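Local coordinates for thiamin pyrophosphokinase family protein (Enterococcus faecalis, PDB 3MEL) that probably transfers a diphosphate group from ATP to thiamine, making thiamine diphosphate, with magnesium as the metal cofactor, at residues Ser2-Gly10 against Thr22-Cys33; Leu43-Asp51 against Asp79-Arg90. One frame throughout, in Å; residues are numbered along the deposited sequence.

Overall arrangement
Both contacts build the catalytic part of the enzyme, and they share the parallel part of one mixed sheet, in which strand 26-29 stands between strands 3-7 and 45-48. Contact 1 is strand against strand: backbone hydrogen bonds set its register, and side chains pack on both faces, from a polar, solvent-exposed start to a buried end. Contact 2 lays helix 79-90 on the face carrying V47 and L45, so small and branched apolar side chains replace backbone pairing. Both are largely buried, yet both run into the magnesium and diphosphate site. There D30, in the turn that ends contact 1, lies close to D49 and D79, and apolar packing yields to a cluster of carboxylates.

Contact 1. Residues Ser2-Gly10 against Thr22-Cys33; sequences SRVLLVAGG and TYDYFVGIDRGC
L5 and Y23 pack together on one face of a parallel beta-sheet pair, strands 3-7 and 26-29, in the mixed sheet of the catalytic part. L5 CB sits over the centre of the Y23 ring, 3.6 Å from the centroid and 13° off the normal, a CH-pi contact. With L5 CG anti to the backbone N (chi1 178°), the branch continues across the ring, bringing CD1 near CZ while CD2 reaches F26. T22 OG1, hydrogen-bonded to E19 O, lies over the opposite face of Y23.

The other sheet face carries beta-branched V4 and V27 with leucine L6, apolar side chains suited to a buried strand. V4 CG1 touches the edge of the Y25 ring, 3.7 Å from CD2, and also meets V27 CG2; L6 CG lies beside V27 CB. Helix 79-90 covers I29.

At the exposed start D24 N donates to R3 O, and D24 OD2 accepts from R3 N on the anti side, 33° out of the carboxylate plane. Bonds L5 N to Y25 O, V27 N to L5 O, V7 N to V27 O and I29 N to V7 O follow. A type II' turn, I29-G32, then presents magnesium ligand D30; G32 CA makes a CA-H...O contact with V7 O, where a CB would clash.

Contact 2. Residues Leu43-Asp51 against Asp79-Arg90; sequences LQLAVGDFD and DTQLALQEALQR. With TPP (thiamine diphosphate), chain E.
The diphosphate and magnesium site lies where strand 45-48 ends and helix 79-90 begins. D79 and T80, the first residues of the helix, offer their backbone N-H groups to thiamine diphosphate: D79 N donates to O3A at 3.1 Å and T80 N to O1B. The hydroxyl of T80 donates to the same oxygen, OG1 to O1B being 2.8 Å, so two bonds grip O1B. The positive end of the helix dipole would be expected to favour the anionic diphosphate here.

D49 faces D79, itself a magnesium-binding residue, across the site, the two side chains crossing at about a right angle with their carboxylate planes 45° apart. D49 OD2 approaches D79 OD1 to 3.3 Å, a like-charge pair probably eased by K75, which forms a salt bridge with D49, and by the magnesium ion that D49 binds together with D30. D49 OD1 accepts from D51 N through its anti lone pair, closing an Asx turn that, with K75 and magnesium, orients the carboxylate. G48 suits the join, because its backbone angles call for glycine.

Away from the site the contact becomes the helix-on-sheet layer of an alpha/beta fold, the axes running roughly antiparallel at 145°. A83 is small enough to let the strand close in, its CB 3.7 Å from V47 CB. V47 CG1, anti to the backbone N (chi1 -153°), reaches L82 CG while CG2 stays on A83 CB. Farther on, L45 CD2 meets A87, while its CD1 lies over one face of the R90 guanidinium, which E86 holds through a salt bridge from R90 NH1 to E86 OE1 at 3.2 Å.

Contact 1. Residues Ser2-Gly10 against Thr22-Cys33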
loop_
_atom_site.group_PDB
_atom_site.type_symbol
_atom_site.label_atom_id
_atom_site.label_comp_id
_atom_site.label_asym_id
_atom_site.label_seq_id
_atom_site.Cartn_x
_atom_site.Cartn_y
_atom_site.Cartn_z
ATOM N N SER A 2 21.822 -16.364 -7.244
ATOM C CA SER A 2 22.292 -14.984 -7.331
ATOM C C SER A 2 21.279 -14.040 -6.710
ATOM O O SER A 2 20.090 -14.250 -6.833
ATOM C CB SER A 2 22.540 -14.610 -8.792
ATOM O OG SER A 2 21.564 -15.212 -9.624
ATOM N N ARG A 3 21.744 -13.005 -6.032
ATOM C CA ARG A 3 20.820 -12.006 -5.534
ATOM C C ARG A 3 21.238 -10.616 -5.963
ATOM O O ARG A 3 22.432 -10.318 -6.023
ATOM C CB ARG A 3 20.745 -12.074 -4.021
ATOM C CG ARG A 3 20.261 -13.401 -3.529
ATOM C CD ARG A 3 20.132 -13.382 -2.028
ATOM N NE ARG A 3 19.787 -14.704 -1.526
ATOM C CZ ARG A 3 20.671 -15.567 -1.043
ATOM N NH1 ARG A 3 21.958 -15.240 -0.985
ATOM N NH2 ARG A 3 20.264 -16.753 -0.611
ATOM N N VAL A 4 20.267 -9.765 -6.275
ATOM C CA VAL A 4 20.588 -8.388 -6.592
ATOM C C VAL A 4 19.844 -7.483 -5.651
ATOM O O VAL A 4 18.696 -7.741 -5.341
ATOM C CB VAL A 4 20.205 -8.037 -8.018
ATOM C CG1 VAL A 4 20.626 -6.610 -8.328
ATOM C CG2 VAL A 4 20.827 -9.034 -9.005
ATOM N N LEU A 5 20.493 -6.425 -5.185
ATOM C CA LEU A 5 19.853 -5.490 -4.259
ATOM C C LEU A 5 19.626 -4.109 -4.876
ATOM O O LEU A 5 20.577 -3.491 -5.330
ATOM C CB LEU A 5 20.707 -5.321 -3.012
ATOM C CG LEU A 5 20.130 -4.332 -2.010
ATOM C CD1 LEU A 5 18.949 -4.957 -1.297
ATOM C CD2 LEU A 5 21.169 -3.913 -1.011
ATOM N N LEU A 6 18.381 -3.622 -4.875
ATOM C CA LEU A 6 18.055 -2.308 -5.462
ATOM C C LEU A 6 17.642 -1.286 -4.401
ATOM O O LEU A 6 16.934 -1.628 -3.476
ATOM C CB LEU A 6 16.964 -2.440 -6.527
ATOM C CG LEU A 6 17.234 -3.424 -7.667
ATOM C CD1 LEU A 6 17.005 -4.846 -7.172
ATOM C CD2 LEU A 6 16.377 -3.144 -8.883
ATOM N N VAL A 7 18.082 -0.038 -4.531
ATOM C CA VAL A 7 17.841 0.961 -3.485
ATOM C C VAL A 7 17.152 2.247 -3.987
ATOM O O VAL A 7 17.767 3.099 -4.619
ATOM C CB VAL A 7 19.152 1.320 -2.756
ATOM C CG1 VAL A 7 18.875 2.184 -1.557
ATOM C CG2 VAL A 7 19.898 0.046 -2.347
ATOM N N ALA A 8 15.856 2.365 -3.717
ATOM C CA ALA A 8 15.123 3.591 -3.977
ATOM C C ALA A 8 15.516 4.650 -2.953
ATOM O O ALA A 8 16.386 4.423 -2.112
ATOM C CB ALA A 8 13.648 3.338 -3.926
ATOM N N GLY A 9 14.862 5.804 -3.026
ATOM C CA GLY A 9 15.308 6.978 -2.300
ATOM C C GLY A 9 14.730 7.119 -0.913
ATOM O O GLY A 9 14.864 8.161 -0.273
ATOM N N GLY A 10 14.092 6.059 -0.442
ATOM C CA GLY A 10 13.462 6.079 0.859
ATOM C C GLY A 10 14.471 6.413 1.926
ATOM O O GLY A 10 15.671 6.337 1.690
ATOM N N THR A 22 25.390 -11.282 0.851
ATOM C CA THR A 22 24.321 -12.021 0.210
ATOM C C THR A 22 24.009 -11.497 -1.194
ATOM O O THR A 22 23.454 -12.219 -2.024
ATOM C CB THR A 22 23.049 -12.057 1.109
ATOM O OG1 THR A 22 22.213 -10.919 0.841
ATOM C CG2 THR A 22 23.442 -12.097 2.601
ATOM N N TYR A 23 24.391 -10.251 -1.463
ATOM C CA TYR A 23 24.155 -9.647 -2.776
ATOM C C TYR A 23 25.399 -9.659 -3.672
ATOM O O TYR A 23 26.517 -9.465 -3.206
ATOM C CB TYR A 23 23.595 -8.238 -2.619
ATOM C CG TYR A 23 22.395 -8.216 -1.732
ATOM C CD1 TYR A 23 21.222 -8.855 -2.109
ATOM C CD2 TYR A 23 22.436 -7.583 -0.496
ATOM C CE1 TYR A 23 20.110 -8.856 -1.277
ATOM C CE2 TYR A 23 21.338 -7.580 0.341
ATOM C CZ TYR A 23 20.177 -8.216 -0.053
ATOM O OH TYR A 23 19.096 -8.209 0.792
ATOM N N ASP A 24 25.181 -9.924 -4.956
ATOM C CA ASP A 24 26.242 -10.016 -5.950
ATOM C C ASP A 24 26.282 -8.787 -6.857
ATOM O O ASP A 24 27.073 -8.739 -7.795
ATOM C CB ASP A 24 26.014 -11.232 -6.843
ATOM C CG ASP A 24 25.931 -12.514 -6.069
ATOM O OD1 ASP A 24 26.867 -12.816 -5.302
ATOM O OD2 ASP A 24 24.923 -13.227 -6.232
ATOM N N TYR A 25 25.427 -7.806 -6.585
ATOM C CA TYR A 25 25.263 -6.664 -7.467
ATOM C C TYR A 25 24.414 -5.635 -6.735
ATOM O O TYR A 25 23.346 -5.962 -6.229
ATOM C CB TYR A 25 24.562 -7.111 -8.752
ATOM C CG TYR A 25 24.660 -6.148 -9.919
ATOM C CD1 TYR A 25 25.889 -5.871 -10.512
ATOM C CD2 TYR A 25 23.519 -5.528 -10.449
ATOM C CE1 TYR A 25 25.985 -4.993 -11.583
ATOM C CE2 TYR A 25 23.608 -4.659 -11.528
ATOM C CZ TYR A 25 24.843 -4.399 -12.085
ATOM O OH TYR A 25 24.958 -3.538 -13.150
ATOM N N PHE A 26 24.886 -4.393 -6.673
ATOM C CA PHE A 26 24.162 -3.349 -5.963
ATOM C C PHE A 26 23.693 -2.257 -6.914
ATOM O O PHE A 26 24.482 -1.711 -7.686
ATOM C CB PHE A 26 25.022 -2.749 -4.851
ATOM C CG PHE A 26 25.333 -3.708 -3.738
ATOM C CD1 PHE A 26 24.916 -3.455 -2.447
ATOM C CD2 PHE A 26 26.060 -4.868 -3.979
ATOM C CE1 PHE A 26 25.219 -4.328 -1.409
ATOM C CE2 PHE A 26 26.363 -5.744 -2.951
ATOM C CZ PHE A 26 25.930 -5.472 -1.663
ATOM N N VAL A 27 22.401 -1.938 -6.834
ATOM C CA VAL A 27 21.744 -1.026 -7.763
ATOM C C VAL A 27 21.156 0.170 -7.028
ATOM O O VAL A 27 20.342 0.012 -6.138
ATOM C CB VAL A 27 20.626 -1.739 -8.534
ATOM C CG1 VAL A 27 20.038 -0.822 -9.606
ATOM C CG2 VAL A 27 21.153 -2.990 -9.175
ATOM N N GLY A 28 21.585 1.368 -7.404
ATOM C CA GLY A 28 21.055 2.583 -6.827
ATOM C C GLY A 28 19.967 3.117 -7.735
ATOM O O GLY A 28 20.053 3.013 -8.957
ATOM N N ILE A 29 18.926 3.674 -7.139
ATOM C CA ILE A 29 17.862 4.299 -7.904
ATOM C C ILE A 29 17.748 5.746 -7.462
ATOM O O ILE A 29 17.405 6.021 -6.314
ATOM C CB ILE A 29 16.533 3.579 -7.681
ATOM C CG1 ILE A 29 16.680 2.089 -8.018
ATOM C CG2 ILE A 29 15.460 4.217 -8.507
ATOM C CD1 ILE A 29 15.454 1.255 -7.725
ATOM N N ASP A 30 18.067 6.672 -8.363
ATOM C CA ASP A 30 18.013 8.090 -8.032
ATOM C C ASP A 30 18.755 8.340 -6.725
ATOM O O ASP A 30 19.927 8.023 -6.592
ATOM C CB ASP A 30 16.561 8.570 -7.888
ATOM C CG ASP A 30 16.109 9.440 -9.035
ATOM O OD1 ASP A 30 16.715 9.371 -10.117
ATOM O OD2 ASP A 30 15.130 10.191 -8.862
ATOM N N ARG A 31 18.049 8.900 -5.759
ATOM C CA ARG A 31 18.638 9.311 -4.507
ATOM C C ARG A 31 19.094 8.106 -3.655
ATOM O O ARG A 31 19.872 8.246 -2.702
ATOM C CB ARG A 31 17.639 10.207 -3.774
ATOM C CG ARG A 31 18.240 10.977 -2.647
ATOM C CD ARG A 31 17.735 12.406 -2.543
ATOM N NE ARG A 31 18.549 13.048 -1.520
ATOM C CZ ARG A 31 19.646 13.750 -1.782
ATOM N NH1 ARG A 31 20.016 13.944 -3.040
ATOM N NH2 ARG A 31 20.358 14.275 -0.792
ATOM N N GLY A 32 18.627 6.916 -4.022
ATOM C CA GLY A 32 19.090 5.698 -3.386
ATOM C C GLY A 32 20.557 5.406 -3.662
ATOM O O GLY A 32 21.208 4.678 -2.896
ATOM N N CYS A 33 21.069 5.958 -4.760
ATOM C CA CYS A 33 22.489 5.895 -5.087
ATOM C C CYS A 33 23.349 6.523 -3.983
ATOM O O CYS A 33 24.383 5.975 -3.616
ATOM C CB CYS A 33 22.773 6.576 -6.425
ATOM S SG CYS A 33 22.095 5.778 -7.913
#

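Contact 2. Residues Leu43-Asp51 against Asp79-Arg90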
loop_
_atom_site.group_PDB
_atom_site.type_symbol
_atom_site.label_atom_id
_atom_site.label_comp_id
_atom_site.label_asym_id
_atom_site.label_seq_id
_atom_site.Cartn_x
_atom_site.Cartn_y
_atom_site.Cartn_z
ATOM N N LEU A 43 28.138 0.494 -5.275
ATOM C CA LEU A 43 27.181 1.054 -6.220
ATOM C C LEU A 43 27.698 0.617 -7.550
ATOM O O LEU A 43 28.722 1.097 -7.991
ATOM C CB LEU A 43 27.164 2.582 -6.153
ATOM C CG LEU A 43 26.337 3.322 -7.201
ATOM C CD1 LEU A 43 24.867 2.930 -7.113
ATOM C CD2 LEU A 43 26.512 4.830 -7.056
ATOM N N GLN A 44 27.021 -0.322 -8.180
ATOM C CA GLN A 44 27.521 -0.852 -9.431
ATOM C C GLN A 44 26.639 -0.465 -10.616
ATOM O O GLN A 44 27.075 -0.541 -11.773
ATOM C CB GLN A 44 27.683 -2.365 -9.333
ATOM C CG GLN A 44 28.702 -2.780 -8.297
ATOM C CD GLN A 44 28.531 -4.208 -7.886
ATOM O OE1 GLN A 44 29.186 -5.098 -8.400
ATOM N NE2 GLN A 44 27.617 -4.438 -6.978
ATOM N N LEU A 45 25.405 -0.061 -10.316
ATOM C CA LEU A 45 24.454 0.387 -11.339
ATOM C C LEU A 45 23.632 1.557 -10.798
ATOM O O LEU A 45 22.961 1.414 -9.779
ATOM C CB LEU A 45 23.546 -0.766 -11.773
ATOM C CG LEU A 45 22.494 -0.535 -12.863
ATOM C CD1 LEU A 45 23.139 -0.139 -14.182
ATOM C CD2 LEU A 45 21.616 -1.778 -13.040
ATOM N N ALA A 46 23.723 2.718 -11.453
ATOM C CA ALA A 46 22.952 3.900 -11.034
ATOM C C ALA A 46 21.851 4.248 -12.049
ATOM O O ALA A 46 22.129 4.420 -13.236
ATOM C CB ALA A 46 23.865 5.071 -10.800
ATOM N N VAL A 47 20.602 4.321 -11.587
ATOM C CA VAL A 47 19.461 4.496 -12.490
ATOM C C VAL A 47 18.472 5.586 -12.066
ATOM O O VAL A 47 18.172 5.767 -10.886
ATOM C CB VAL A 47 18.671 3.183 -12.668
ATOM C CG1 VAL A 47 17.973 3.182 -14.015
ATOM C CG2 VAL A 47 19.589 2.007 -12.578
ATOM N N GLY A 48 17.947 6.300 -13.050
ATOM C CA GLY A 48 17.014 7.370 -12.771
ATOM C C GLY A 48 17.224 8.570 -13.654
ATOM O O GLY A 48 17.950 8.498 -14.626
ATOM N N ASP A 49 16.568 9.671 -13.322
ATOM C CA ASP A 49 16.717 10.910 -14.067
ATOM C C ASP A 49 17.510 11.841 -13.181
ATOM O O ASP A 49 18.027 12.866 -13.613
ATOM C CB ASP A 49 15.352 11.496 -14.420
ATOM C CG ASP A 49 14.353 11.375 -13.289
ATOM O OD1 ASP A 49 14.596 11.972 -12.225
ATOM O OD2 ASP A 49 13.317 10.696 -13.461
ATOM N N PHE A 50 17.601 11.444 -11.920
ATOM C CA PHE A 50 18.468 12.090 -10.951
ATOM C C PHE A 50 18.118 13.548 -10.736
ATOM O O PHE A 50 18.965 14.327 -10.318
ATOM C CB PHE A 50 19.950 11.918 -11.341
ATOM C CG PHE A 50 20.402 10.480 -11.374
ATOM C CD1 PHE A 50 20.750 9.830 -10.218
ATOM C CD2 PHE A 50 20.452 9.781 -12.561
ATOM C CE1 PHE A 50 21.149 8.518 -10.243
ATOM C CE2 PHE A 50 20.851 8.460 -12.588
ATOM C CZ PHE A 50 21.195 7.832 -11.428
ATOM N N ASP A 51 16.863 13.903 -10.999
ATOM C CA ASP A 51 16.407 15.276 -10.801
ATOM C C ASP A 51 16.327 15.626 -9.320
ATOM O O ASP A 51 16.367 16.792 -8.933
ATOM C CB ASP A 51 15.070 15.554 -11.531
ATOM C CG ASP A 51 13.902 14.677 -11.029
ATOM O OD1 ASP A 51 14.048 13.937 -10.012
ATOM O OD2 ASP A 51 12.819 14.743 -11.667
ATOM N N ASP A 79 11.489 5.513 -12.185
ATOM C CA ASP A 79 12.901 5.145 -12.040
ATOM C C ASP A 79 13.069 3.689 -11.614
ATOM O O ASP A 79 13.926 2.979 -12.128
ATOM C CB ASP A 79 13.611 6.064 -11.050
ATOM C CG ASP A 79 14.061 7.369 -11.687
ATOM O OD1 ASP A 79 14.020 7.471 -12.930
ATOM O OD2 ASP A 79 14.460 8.289 -10.943
ATOM N N THR A 80 12.219 3.250 -10.689
ATOM C CA THR A 80 12.234 1.881 -10.190
ATOM C C THR A 80 11.794 0.855 -11.238
ATOM O O THR A 80 12.350 -0.219 -11.309
ATOM C CB THR A 80 11.393 1.745 -8.900
ATOM O OG1 THR A 80 12.010 2.482 -7.839
ATOM C CG2 THR A 80 11.280 0.300 -8.471
ATOM N N GLN A 81 10.811 1.168 -12.066
ATOM C CA GLN A 81 10.482 0.236 -13.145
ATOM C C GLN A 81 11.677 0.051 -14.069
ATOM O O GLN A 81 12.016 -1.067 -14.461
ATOM C CB GLN A 81 9.268 0.694 -13.949
ATOM C CG GLN A 81 7.942 0.382 -13.288
ATOM C CD GLN A 81 6.782 1.105 -13.951
ATOM O OE1 GLN A 81 6.845 2.312 -14.207
ATOM N NE2 GLN A 81 5.712 0.370 -14.231
ATOM N N LEU A 82 12.323 1.163 -14.396
ATOM C CA LEU A 82 13.466 1.153 -15.294
ATOM C C LEU A 82 14.638 0.340 -14.737
ATOM O O LEU A 82 15.155 -0.570 -15.408
ATOM C CB LEU A 82 13.914 2.582 -15.587
ATOM C CG LEU A 82 15.057 2.624 -16.599
ATOM C CD1 LEU A 82 14.678 1.845 -17.857
ATOM C CD2 LEU A 82 15.438 4.046 -16.913
ATOM N N ALA A 83 15.044 0.679 -13.512
ATOM C CA ALA A 83 16.135 -0.004 -12.826
ATOM C C ALA A 83 15.893 -1.497 -12.730
ATOM O O ALA A 83 16.800 -2.272 -12.953
ATOM C CB ALA A 83 16.365 0.587 -11.465
ATOM N N LEU A 84 14.671 -1.915 -12.417
ATOM C CA LEU A 84 14.391 -3.349 -12.340
ATOM C C LEU A 84 14.627 -4.067 -13.663
ATOM O O LEU A 84 15.271 -5.109 -13.687
ATOM C CB LEU A 84 12.979 -3.630 -11.823
ATOM C CG LEU A 84 12.508 -5.099 -11.736
ATOM C CD1 LEU A 84 13.395 -6.010 -10.828
ATOM C CD2 LEU A 84 11.047 -5.127 -11.300
ATOM N N GLN A 85 14.120 -3.519 -14.759
ATOM C CA GLN A 85 14.317 -4.126 -16.068
ATOM C C GLN A 85 15.803 -4.184 -16.470
ATOM O O GLN A 85 16.275 -5.201 -16.982
ATOM C CB GLN A 85 13.492 -3.390 -17.133
ATOM C CG GLN A 85 13.308 -4.182 -18.443
ATOM C CD GLN A 85 12.189 -3.638 -19.301
ATOM O OE1 GLN A 85 11.523 -2.668 -18.923
ATOM N NE2 GLN A 85 11.966 -4.260 -20.462
ATOM N N GLU A 86 16.531 -3.097 -16.239
ATOM C CA GLU A 86 17.949 -3.062 -16.561
ATOM C C GLU A 86 18.691 -4.152 -15.799
ATOM O O GLU A 86 19.513 -4.876 -16.366
ATOM C CB GLU A 86 18.562 -1.701 -16.202
ATOM C CG GLU A 86 18.123 -0.518 -17.057
ATOM C CD GLU A 86 18.368 -0.719 -18.550
ATOM O OE1 GLU A 86 19.288 -1.478 -18.920
ATOM O OE2 GLU A 86 17.632 -0.111 -19.366
ATOM N N ALA A 87 18.405 -4.243 -14.502
ATOM C CA ALA A 87 19.092 -5.172 -13.616
ATOM C C ALA A 87 18.739 -6.619 -13.957
ATOM O O ALA A 87 19.604 -7.481 -13.941
ATOM C CB ALA A 87 18.773 -4.856 -12.175
ATOM N N LEU A 88 17.478 -6.891 -14.284
ATOM C CA LEU A 88 17.141 -8.219 -14.761
ATOM C C LEU A 88 17.770 -8.477 -16.123
ATOM O O LEU A 88 17.983 -9.630 -16.502
ATOM C CB LEU A 88 15.638 -8.430 -14.837
ATOM C CG LEU A 88 14.890 -8.921 -13.606
ATOM C CD1 LEU A 88 13.422 -8.704 -13.850
ATOM C CD2 LEU A 88 15.153 -10.374 -13.316
ATOM N N GLN A 89 18.064 -7.419 -16.874
ATOM C CA GLN A 89 18.698 -7.626 -18.170
ATOM C C GLN A 89 20.076 -8.227 -17.957
ATOM O O GLN A 89 20.536 -9.024 -18.768
ATOM C CB GLN A 89 18.837 -6.338 -18.967
ATOM C CG GLN A 89 19.542 -6.580 -20.288
ATOM C CD GLN A 89 19.975 -5.309 -21.005
ATOM O OE1 GLN A 89 19.146 -4.602 -21.584
ATOM N NE2 GLN A 89 21.283 -5.024 -20.988
ATOM N N ARG A 90 20.710 -7.835 -16.851
ATOM C CA ARG A 90 22.089 -8.172 -16.553
ATOM C C ARG A 90 22.173 -9.412 -15.695
ATOM O O ARG A 90 23.225 -10.051 -15.657
ATOM C CB ARG A 90 22.764 -7.016 -15.808
ATOM C CG ARG A 90 23.443 -5.991 -16.689
ATOM C CD ARG A 90 23.542 -4.632 -16.004
ATOM N NE ARG A 90 23.822 -3.569 -16.965
ATOM C CZ ARG A 90 22.897 -2.973 -17.726
ATOM N NH1 ARG A 90 21.614 -3.311 -17.638
ATOM N NH2 ARG A 90 23.258 -2.028 -18.579
HETATM N "N1'" TPP E . -0.355 8.976 -16.171
HETATM C "C2'" TPP E . -0.296 8.846 -17.643
HETATM C CM2 TPP E . -1.423 7.951 -18.195
HETATM N "N3'" TPP E . 1.057 8.566 -18.136
HETATM C "C4'" TPP E . 2.157 9.400 -17.594
HETATM N "N4'" TPP E . 3.443 8.951 -18.144
HETATM C "C5'" TPP E . 2.116 9.321 -16.023
HETATM C "C6'" TPP E . 0.716 9.789 -15.595
HETATM C "C7'" TPP E . 3.248 10.178 -15.386
HETATM N N3 TPP E . 4.593 9.544 -15.561
HETATM C C2 TPP E . 4.628 8.075 -15.584
HETATM S S1 TPP E . 5.675 7.543 -14.197
HETATM C C5 TPP E . 6.309 9.202 -13.766
HETATM C C4 TPP E . 5.775 10.169 -14.840
HETATM C CM4 TPP E . 5.464 11.543 -14.255
HETATM C C6 TPP E . 7.795 9.317 -13.423
HETATM C C7 TPP E . 8.048 9.283 -11.905
HETATM O O7 TPP E . 9.245 8.559 -11.675
HETATM P PA TPP E . 10.107 8.565 -10.335
HETATM O O1A TPP E . 8.957 9.002 -9.346
HETATM O O2A TPP E . 11.445 9.172 -10.315
HETATM O O3A TPP E . 10.586 7.161 -9.758
HETATM P PB TPP E . 10.751 6.527 -8.320
HETATM O O1B TPP E . 10.851 4.975 -8.529
HETATM O O2B TPP E . 12.278 6.769 -7.977
HETATM O O3B TPP E . 9.969 7.108 -7.212
#